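Local coordinates for protein catechol O-methyltransferase (Mycobacterium tuberculosis, PDB 6JCL) that transfers a methyl group from S-adenosyl-L-methionine to catechol-like compounds such as gallic acid, caffeic acid and dopamine, with the help of a divalent metal cation, at residues A[190-193]-A[197-200]. Numbering follows the deposited sequence.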
ATOM      1  N   GLN A 190      10.776   3.217  15.133  1.00 19.06           N
ATOM      2  CA  GLN A 190      11.497   2.341  16.052  1.00 19.54           C
ATOM      3  C   GLN A 190      10.536   1.622  16.990  1.00 19.96           C
ATOM      4  O   GLN A 190      10.696   0.421  17.259  1.00 20.97           O
ATOM      5  CB  GLN A 190      12.528   3.158  16.823  1.00 22.15           C
ATOM      6  CG  GLN A 190      13.668   3.597  15.899  1.00 22.25           C
ATOM      7  CD  GLN A 190      14.702   4.453  16.609  1.00 30.71           C
ATOM      8  OE1 GLN A 190      14.362   5.338  17.388  1.00 31.41           O
ATOM      9  NE2 GLN A 190      15.977   4.180  16.340  1.00 34.44           N
ATOM     10  N   MET A 191       9.491   2.319  17.444  1.00 21.02           N
ATOM     11  CA  MET A 191       8.520   1.685  18.324  1.00 25.10           C
ATOM     12  C   MET A 191       7.767   0.580  17.596  1.00 21.15           C
ATOM     13  O   MET A 191       7.572  -0.514  18.149  1.00 22.48           O
ATOM     14  CB  MET A 191       7.545   2.734  18.870  1.00 19.87           C
ATOM     15  CG  MET A 191       6.417   2.149  19.725  1.00 23.78           C
ATOM     16  SD  MET A 191       4.929   1.858  18.733  1.00 28.70           S
ATOM     17  CE  MET A 191       3.715   1.737  20.049  1.00 34.60           C
ATOM     18  N   MET A 192       7.386   0.820  16.336  1.00 19.50           N
ATOM     19  CA  MET A 192       6.630  -0.188  15.597  1.00 19.27           C
ATOM     20  C   MET A 192       7.487  -1.417  15.327  1.00 21.12           C
ATOM     21  O   MET A 192       7.001  -2.552  15.414  1.00 22.90           O
ATOM     22  CB  MET A 192       6.085   0.398  14.282  1.00 18.90           C
ATOM     23  CG  MET A 192       5.062   1.513  14.495  1.00 18.05           C
ATOM     24  SD  MET A 192       4.486   2.288  12.973  1.00 19.81           S
ATOM     25  CE  MET A 192       3.320   1.049  12.434  1.00 23.14           C
ATOM     26  N   GLY A 193       8.773  -1.217  15.031  1.00 21.21           N
ATOM     27  CA  GLY A 193       9.639  -2.350  14.780  1.00 23.51           C
ATOM     28  C   GLY A 193       9.826  -3.200  16.018  1.00 24.01           C
ATOM     29  O   GLY A 193       9.946  -4.426  15.932  1.00 28.25           O
ATOM     30  N   GLY A 197       3.501  -6.955  19.219  1.00 26.90           N
ATOM     31  CA  GLY A 197       2.158  -7.092  18.712  1.00 29.10           C
ATOM     32  C   GLY A 197       1.948  -6.546  17.322  1.00 28.56           C
ATOM     33  O   GLY A 197       0.816  -6.569  16.820  1.00 29.25           O
ATOM     34  N   LEU A 198       3.005  -6.058  16.672  1.00 24.21           N
ATOM     35  CA  LEU A 198       2.886  -5.436  15.361  1.00 22.77           C
ATOM     36  C   LEU A 198       3.842  -6.094  14.380  1.00 23.54           C
ATOM     37  O   LEU A 198       4.964  -6.450  14.742  1.00 29.51           O
ATOM     38  CB  LEU A 198       3.200  -3.930  15.426  1.00 22.15           C
ATOM     39  CG  LEU A 198       2.257  -3.023  16.219  1.00 24.21           C
ATOM     40  CD1 LEU A 198       2.833  -1.607  16.226  1.00 23.85           C
ATOM     41  CD2 LEU A 198       0.856  -3.042  15.599  1.00 27.16           C
ATOM     42  N   ASP A 199       3.406  -6.232  13.134  1.00 22.19           N
ATOM     43  CA  ASP A 199       4.296  -6.582  12.038  1.00 22.86           C
ATOM     44  C   ASP A 199       4.188  -5.458  11.026  1.00 22.12           C
ATOM     45  O   ASP A 199       3.091  -5.173  10.541  1.00 19.37           O
ATOM     46  CB  ASP A 199       3.911  -7.924  11.420  1.00 25.43           C
ATOM     47  CG  ASP A 199       5.100  -8.660  10.857  1.00 48.89           C
ATOM     48  OD1 ASP A 199       6.245  -8.227  11.132  1.00 49.84           O
ATOM     49  OD2 ASP A 199       4.895  -9.679  10.160  1.00 57.62           O
ATOM     50  N   ALA A 200       5.312  -4.810  10.709  1.00 19.30           N
ATOM     51  CA  ALA A 200       5.248  -3.506  10.056  1.00 18.31           C
ATOM     52  C   ALA A 200       6.210  -3.407   8.886  1.00 17.98           C
ATOM     53  O   ALA A 200       7.237  -4.098   8.836  1.00 18.72           O
ATOM     54  CB  ALA A 200       5.584  -2.383  11.056  1.00 22.22           C
TER
HETATM   55  O   HOH W   1       7.213  -5.154  15.353  1.00 25.63           O
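Met-192, near the end of helix 180-194, packs against Leu-198 and Ala-200 where the chain turns back into strand 198-206. This is the last helix-to-strand connection of the class I methyltransferase fold, a Rossmann-like sheet with strand order 3-2-1-4-5-7-6; strand 198-206 is an outermost strand of the sheet within this chain. Leu-198 and Ala-200 both aim CB at the helix, while Asp-199 between them faces the other way and forms a salt bridge with Lys-50 of the second subunit. Leu-198 CG stands anti to its own carbonyl carbon (chi1 -66°), which carries CD1 in against the foot of the methionine, 4.1 Å from Met-192 CA. Leu-198 CD1 also lies 4.2 Å from Met-192 CG, flanking the start of the thioether chain. Met-192 CB meets Ala-200 CB at 4.3 Å. Met-192 is extended about CB-CG and turns at the CG-SD bond (chi3 79°), which puts Met-192 CE 4.3 Å from Ala-200 CB. The alanine methyl thus touches the methionine at both its root and its end. Met-192 and Leu-198 share their apolar layer with Ala-215 and Ala-217 of strand 212-219, Val-164 of strand 160-165, and Ile-149 and Ile-153 of helix 145-155. Beside these apolar groups a single water lies 2.6 Å from Met-192 O and 2.7 Å from Leu-198 O, placed to donate to either; with more acceptors near than protons, it cannot serve all of them at once. Leu-198 CB sits 4.0 Å from Met-192 O.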